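Local coordinates for protein adenylosuccinate lyase (Francisella tularensis subsp. tularensis SCHU S4, PDB 4EEI) that probably catalyses the release of fumarate from adenylosuccinate to give AMP, and from a related imidazole ribonucleotide, in purine biosynthesis, at residues 275-280 / 321-326; 118-123 / 325-330. All blocks are in the same frame, centred on the assembly; numbering follows the deposited sequence.

Interaction 1 (275-280 / 321-326); sequences ENLTGM and VYALRR. With AMP (adenosine monophosphate), chain C.
Asn276 and Arg326 lie flat against each other where helices 272-293 and 304-333 pack nearly antiparallel in the long helical bundle at the core of the fumarase/aspartase superfamily, the segment axes 10.1 Å apart. Their planes are stacked, 24° apart, with Asn276 CB over one face of the guanidinium, displaced toward its rim, and CG of Asn276 sits 3.4 Å from NH1 of Arg326. No hydrogen bond links the segments. OD1 of Asn276 instead comes in plane to the edge of the Tyr322 ring, 3.6 Å from CE2, where an aromatic C-H suits an electronegative neighbour. With CG of Asn276 anti to the backbone N (chi1 177°), the amide is directed toward Arg326 and the AMP phosphate, and ND2 gives AMP O2P a hydrogen bond of 2.9 Å, almost perfectly straight (179°). Asparagine fits because one face stacks while its N-H reaches the phosphate.

Deeper between the helices the contact is apolar. The small Ala323 lets the backbones approach and receives Leu277, whose CD2 is 3.9 Å from Ala323 CB. The flexible Met280, bent at its second torsion, packs its CE methyl 3.6 Å from Tyr322 CE2. Its SD lies 5.4 Å from the centroid of the Tyr322 ring, an oblique Met-aromatic contact.

Farther out, Tyr5 meets the Tyr322 ring edge-to-face and hydrogen-bonds AMP through OH, as Arg4 does through NE. Ser306 and Arg310 of the second subunit are among the further residues that hydrogen-bond the nucleotide, and Ser307 of that subunit takes hold of Asn276 O. The guanidinium of Arg326 is fixed at two nitrogens: NE bonds to Ser273 OG, while NH1 donates a bent bond to Tyr322 OH one turn back, 2.9 Å away, the oxygen lying somewhat out of the guanidinium plane.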
loop_
_atom_site.group_PDB
_atom_site.type_symbol
_atom_site.label_atom_id
_atom_site.label_comp_id
_atom_site.label_asym_id
_atom_site.label_seq_id
_atom_site.Cartn_x
_atom_site.Cartn_y
_atom_site.Cartn_z
ATOM N N GLU B 275 -8.711 18.468 8.643
ATOM C CA GLU B 275 -9.101 17.739 7.429
ATOM C C GLU B 275 -7.976 17.782 6.395
ATOM O O GLU B 275 -7.587 16.752 5.831
ATOM C CB GLU B 275 -10.431 18.267 6.869
ATOM C CG GLU B 275 -11.615 17.835 7.731
ATOM C CD GLU B 275 -12.953 18.394 7.274
ATOM O OE1 GLU B 275 -13.059 18.901 6.130
ATOM O OE2 GLU B 275 -13.913 18.320 8.076
ATOM N N ASN B 276 -7.431 18.970 6.170
ATOM C CA ASN B 276 -6.234 19.118 5.341
ATOM C C ASN B 276 -5.116 18.170 5.774
ATOM O O ASN B 276 -4.493 17.504 4.942
ATOM C CB ASN B 276 -5.735 20.575 5.372
ATOM C CG ASN B 276 -4.444 20.771 4.577
ATOM O OD1 ASN B 276 -3.351 20.542 5.091
ATOM N ND2 ASN B 276 -4.569 21.202 3.320
ATOM N N LEU B 277 -4.884 18.080 7.083
ATOM C CA LEU B 277 -3.779 17.270 7.595
ATOM C C LEU B 277 -4.061 15.772 7.456
ATOM O O LEU B 277 -3.144 14.957 7.395
ATOM C CB LEU B 277 -3.469 17.634 9.047
ATOM C CG LEU B 277 -3.003 19.072 9.257
ATOM C CD1 LEU B 277 -3.073 19.463 10.718
ATOM C CD2 LEU B 277 -1.595 19.260 8.729
ATOM N N THR B 278 -5.334 15.406 7.402
ATOM C CA THR B 278 -5.681 14.014 7.157
ATOM C C THR B 278 -5.243 13.654 5.733
ATOM O O THR B 278 -4.716 12.556 5.476
ATOM C CB THR B 278 -7.196 13.807 7.352
ATOM O OG1 THR B 278 -7.544 14.133 8.714
ATOM C CG2 THR B 278 -7.580 12.353 7.065
ATOM N N GLY B 279 -5.451 14.585 4.809
ATOM C CA GLY B 279 -5.000 14.410 3.433
ATOM C C GLY B 279 -3.494 14.270 3.376
ATOM O O GLY B 279 -2.953 13.427 2.645
ATOM N N MET B 280 -2.805 15.088 4.161
ATOM C CA MET B 280 -1.348 15.032 4.182
ATOM C C MET B 280 -0.875 13.681 4.679
ATOM O O MET B 280 0.086 13.117 4.150
ATOM C CB MET B 280 -0.789 16.144 5.067
ATOM C CG MET B 280 -1.146 17.536 4.583
ATOM S SD MET B 280 -0.398 17.913 2.980
ATOM C CE MET B 280 -1.152 19.512 2.664
ATOM N N VAL B 321 7.202 18.477 6.935
ATOM C CA VAL B 321 7.462 19.748 7.603
ATOM C C VAL B 321 6.209 20.635 7.596
ATOM O O VAL B 321 5.833 21.211 8.625
ATOM C CB VAL B 321 8.661 20.476 6.983
ATOM C CG1 VAL B 321 8.783 21.886 7.551
ATOM C CG2 VAL B 321 9.943 19.685 7.255
ATOM N N TYR B 322 5.554 20.733 6.443
ATOM C CA TYR B 322 4.297 21.494 6.348
ATOM C C TYR B 322 3.271 20.999 7.363
ATOM O O TYR B 322 2.639 21.797 8.058
ATOM C CB TYR B 322 3.700 21.401 4.934
ATOM C CG TYR B 322 2.361 22.110 4.799
ATOM C CD1 TYR B 322 2.300 23.442 4.442
ATOM C CD2 TYR B 322 1.159 21.436 5.027
ATOM C CE1 TYR B 322 1.088 24.105 4.322
ATOM C CE2 TYR B 322 -0.068 22.095 4.914
ATOM C CZ TYR B 322 -0.088 23.423 4.555
ATOM O OH TYR B 322 -1.287 24.097 4.435
ATOM N N ALA B 323 3.117 19.689 7.460
ATOM C CA ALA B 323 2.061 19.130 8.297
ATOM C C ALA B 323 2.369 19.314 9.774
ATOM O O ALA B 323 1.475 19.617 10.553
ATOM C CB ALA B 323 1.820 17.641 7.970
ATOM N N LEU B 324 3.625 19.118 10.169
ATOM C CA LEU B 324 3.990 19.262 11.583
ATOM C C LEU B 324 3.829 20.702 12.056
ATOM O O LEU B 324 3.434 20.943 13.198
ATOM C CB LEU B 324 5.426 18.803 11.834
ATOM C CG LEU B 324 5.690 17.310 11.620
ATOM C CD1 LEU B 324 7.174 17.047 11.663
ATOM C CD2 LEU B 324 4.980 16.497 12.705
ATOM N N ARG B 325 4.163 21.663 11.197
ATOM C CA ARG B 325 4.015 23.078 11.553
ATOM C C ARG B 325 2.560 23.472 11.618
ATOM O O ARG B 325 2.141 24.213 12.517
ATOM C CB ARG B 325 4.753 23.976 10.554
ATOM C CG ARG B 325 6.257 23.753 10.527
ATOM C CD ARG B 325 6.976 24.790 9.684
ATOM N NE ARG B 325 8.419 24.533 9.675
ATOM C CZ ARG B 325 9.295 25.203 8.935
ATOM N NH1 ARG B 325 8.886 26.174 8.131
ATOM N NH2 ARG B 325 10.582 24.892 8.996
ATOM N N ARG B 326 1.774 23.001 10.657
ATOM C CA ARG B 326 0.360 23.399 10.632
ATOM C C ARG B 326 -0.400 22.758 11.796
ATOM O O ARG B 326 -1.241 23.407 12.434
ATOM C CB ARG B 326 -0.301 23.037 9.300
ATOM C CG ARG B 326 -1.788 23.363 9.265
ATOM C CD ARG B 326 -2.376 23.323 7.859
ATOM N NE ARG B 326 -3.753 23.826 7.869
ATOM C CZ ARG B 326 -4.449 24.126 6.781
ATOM N NH1 ARG B 326 -3.902 23.969 5.583
ATOM N NH2 ARG B 326 -5.692 24.590 6.897
HETATM P P AMP C . -6.941 22.528 1.029
HETATM O O1P AMP C . -5.556 23.124 1.033
HETATM O O2P AMP C . -7.257 21.695 2.241
HETATM O O3P AMP C . -7.327 21.893 -0.279
HETATM O "O5'" AMP C . -7.913 23.801 1.159
HETATM C "C5'" AMP C . -9.326 23.658 1.046
HETATM C "C4'" AMP C . -9.945 25.025 0.788
HETATM O "O4'" AMP C . -11.358 24.907 0.603
HETATM C "C3'" AMP C . -9.727 25.951 1.971
HETATM O "O3'" AMP C . -9.315 27.229 1.485
HETATM C "C2'" AMP C . -11.086 26.071 2.623
HETATM O "O2'" AMP C . -11.278 27.375 3.169
HETATM C "C1'" AMP C . -12.039 25.816 1.472
HETATM N N9 AMP C . -13.322 25.241 1.943
HETATM C C8 AMP C . -13.762 25.209 3.212
HETATM N N7 AMP C . -14.980 24.616 3.289
HETATM C C5 AMP C . -15.334 24.259 2.042
HETATM C C6 AMP C . -16.493 23.591 1.410
HETATM N N6 AMP C . -17.547 23.174 2.149
HETATM N N1 AMP C . -16.463 23.413 0.071
HETATM C C2 AMP C . -15.422 23.822 -0.675
HETATM N N3 AMP C . -14.338 24.435 -0.168
HETATM C C4 AMP C . -14.237 24.676 1.159
#

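Interaction 2 (118-123 / 325-330); sequences EALCDS and RRMKNT
Leu120 and Lys328 bring helices 94-131 and 304-333 together almost in parallel, at 15°; Leu120 CA and Lys328 CA are 4.9 Å apart. The apolar part of the contact rests on Leu120. Its CG stands anti to the backbone N (chi1 171°), which leans the branched end onto the other helix: CD1 lies 3.7 Å from Lys328 CA and 3.8 Å from Met327 CG. Met327 then bends away toward Leu236 and Ala237 of helix 217-244, a path open to an unbranched, flexible chain. On the same interface the aliphatic part of Lys328 runs past Ala119, whose CB is 4.0 Å from CE; the small methyl allows the long chain to lie close.

The polar part gathers round the end of Lys328. Lys328 NZ gives Ser123 OG only a weak hydrogen bond of 3.3 Å. A water bridges the two helices, donating to Ala119 O and to Ser123 OG at 2.9 Å each and accepting weakly from Lys328 NZ. The main partner of both side chains is Asp332, one turn beyond Lys328, which forms a salt bridge with NZ and a hydrogen bond with OG. Lysine thus pairs an apolar stem with a charged tip. Close side-by-side packing of long helices is characteristic of the central helical bundle of the fumarase/aspartase superfamily.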
loop_
_atom_site.group_PDB
_atom_site.type_symbol
_atom_site.label_atom_id
_atom_site.label_comp_id
_atom_site.label_asym_id
_atom_site.label_seq_id
_atom_site.Cartn_x
_atom_site.Cartn_y
_atom_site.Cartn_z
ATOM N N GLU B 118 9.551 17.989 17.490
ATOM C CA GLU B 118 9.705 18.293 18.910
ATOM C C GLU B 118 8.828 19.485 19.308
ATOM O O GLU B 118 8.271 19.526 20.406
ATOM C CB GLU B 118 11.174 18.559 19.253
ATOM C CG GLU B 118 11.431 18.714 20.749
ATOM C CD GLU B 118 12.873 18.412 21.130
ATOM O OE1 GLU B 118 13.779 18.782 20.351
ATOM O OE2 GLU B 118 13.096 17.805 22.206
ATOM N N ALA B 119 8.701 20.464 18.414
ATOM C CA ALA B 119 7.865 21.623 18.707
ATOM C C ALA B 119 6.390 21.218 18.805
ATOM O O ALA B 119 5.640 21.777 19.613
ATOM C CB ALA B 119 8.063 22.712 17.660
ATOM N N LEU B 120 5.971 20.264 17.981
ATOM C CA LEU B 120 4.593 19.772 18.049
ATOM C C LEU B 120 4.371 19.029 19.368
ATOM O O LEU B 120 3.318 19.161 19.995
ATOM C CB LEU B 120 4.274 18.852 16.864
ATOM C CG LEU B 120 2.922 18.136 16.988
ATOM C CD1 LEU B 120 1.783 19.151 17.106
ATOM C CD2 LEU B 120 2.682 17.188 15.826
ATOM N N CYS B 121 5.367 18.248 19.783
ATOM C CA CYS B 121 5.329 17.592 21.097
ATOM C C CYS B 121 5.156 18.625 22.192
ATOM O O CYS B 121 4.276 18.482 23.052
ATOM C CB CYS B 121 6.598 16.769 21.345
ATOM S SG CYS B 121 6.689 15.278 20.316
ATOM N N ASP B 122 5.975 19.675 22.156
ATOM C CA ASP B 122 5.866 20.750 23.139
ATOM C C ASP B 122 4.464 21.356 23.201
ATOM O O ASP B 122 3.923 21.571 24.282
ATOM C CB ASP B 122 6.878 21.862 22.853
ATOM C CG ASP B 122 8.314 21.390 22.954
ATOM O OD1 ASP B 122 8.560 20.343 23.589
ATOM O OD2 ASP B 122 9.201 22.083 22.404
ATOM N N SER B 123 3.885 21.645 22.041
ATOM C CA SER B 123 2.558 22.259 21.991
ATOM C C SER B 123 1.455 21.325 22.509
ATOM O O SER B 123 0.502 21.781 23.158
ATOM C CB SER B 123 2.240 22.723 20.565
ATOM O OG SER B 123 2.910 23.934 20.274
ATOM N N ARG B 325 4.163 21.663 11.197
ATOM C CA ARG B 325 4.015 23.078 11.553
ATOM C C ARG B 325 2.560 23.472 11.618
ATOM O O ARG B 325 2.141 24.213 12.517
ATOM C CB ARG B 325 4.753 23.976 10.554
ATOM C CG ARG B 325 6.257 23.753 10.527
ATOM C CD ARG B 325 6.976 24.790 9.684
ATOM N NE ARG B 325 8.419 24.533 9.675
ATOM C CZ ARG B 325 9.295 25.203 8.935
ATOM N NH1 ARG B 325 8.886 26.174 8.131
ATOM N NH2 ARG B 325 10.582 24.892 8.996
ATOM N N ARG B 326 1.774 23.001 10.657
ATOM C CA ARG B 326 0.360 23.399 10.632
ATOM C C ARG B 326 -0.400 22.758 11.796
ATOM O O ARG B 326 -1.241 23.407 12.434
ATOM C CB ARG B 326 -0.301 23.037 9.300
ATOM C CG ARG B 326 -1.788 23.363 9.265
ATOM C CD ARG B 326 -2.376 23.323 7.859
ATOM N NE ARG B 326 -3.753 23.826 7.869
ATOM C CZ ARG B 326 -4.449 24.126 6.781
ATOM N NH1 ARG B 326 -3.902 23.969 5.583
ATOM N NH2 ARG B 326 -5.692 24.590 6.897
ATOM N N MET B 327 -0.102 21.494 12.080
ATOM C CA MET B 327 -0.723 20.834 13.230
ATOM C C MET B 327 -0.353 21.520 14.541
ATOM O O MET B 327 -1.196 21.685 15.414
ATOM C CB MET B 327 -0.342 19.358 13.293
ATOM C CG MET B 327 -0.967 18.649 14.511
ATOM S SD MET B 327 -2.785 18.581 14.436
ATOM C CE MET B 327 -2.984 17.031 13.553
ATOM N N LYS B 328 0.906 21.923 14.687
ATOM C CA LYS B 328 1.306 22.653 15.892
ATOM C C LYS B 328 0.532 23.956 16.047
ATOM O O LYS B 328 0.036 24.276 17.138
ATOM C CB LYS B 328 2.813 22.932 15.895
ATOM C CG LYS B 328 3.267 23.850 17.040
ATOM C CD LYS B 328 4.407 24.740 16.578
ATOM C CE LYS B 328 5.157 25.392 17.728
ATOM N NZ LYS B 328 4.339 26.330 18.562
ATOM N N ASN B 329 0.400 24.713 14.963
ATOM C CA ASN B 329 -0.331 25.974 15.063
ATOM C C ASN B 329 -1.810 25.726 15.352
ATOM O O ASN B 329 -2.433 26.471 16.100
ATOM C CB ASN B 329 -0.154 26.798 13.788
ATOM C CG ASN B 329 1.252 27.349 13.636
ATOM O OD1 ASN B 329 1.889 27.755 14.615
ATOM N ND2 ASN B 329 1.742 27.380 12.396
ATOM N N THR B 330 -2.360 24.674 14.760
ATOM C CA THR B 330 -3.752 24.295 14.997
ATOM C C THR B 330 -3.981 23.892 16.460
ATOM O O THR B 330 -4.980 24.270 17.067
ATOM C CB THR B 330 -4.184 23.157 14.042
ATOM O OG1 THR B 330 -4.216 23.658 12.695
ATOM C CG2 THR B 330 -5.567 22.651 14.396
HETATM O O HOH W 1 5.690 24.538 20.594
#

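Overall arrangement
Following the chain from the N terminus, helix 94-131 comes first with 118-123, then helix 272-293 with 275-280, and last helix 304-333, which supplies a partner to both contacts. Interaction 2 closes a wide loop of 201 residues. Interaction 1 closes a short one of 40 residues, mostly helical, that begins within the wide loop and ends on the same helix, with Arg325 and Arg326 common to both. The two partners pack on different flanks of helix 304-333, and the contact centres are about 11 Å apart. The two contacts also touch each other: Leu277 CD1 packs 3.7 Å from Met327 CA, and Leu324 CD2 lies 3.9 Å from Leu120 CD2.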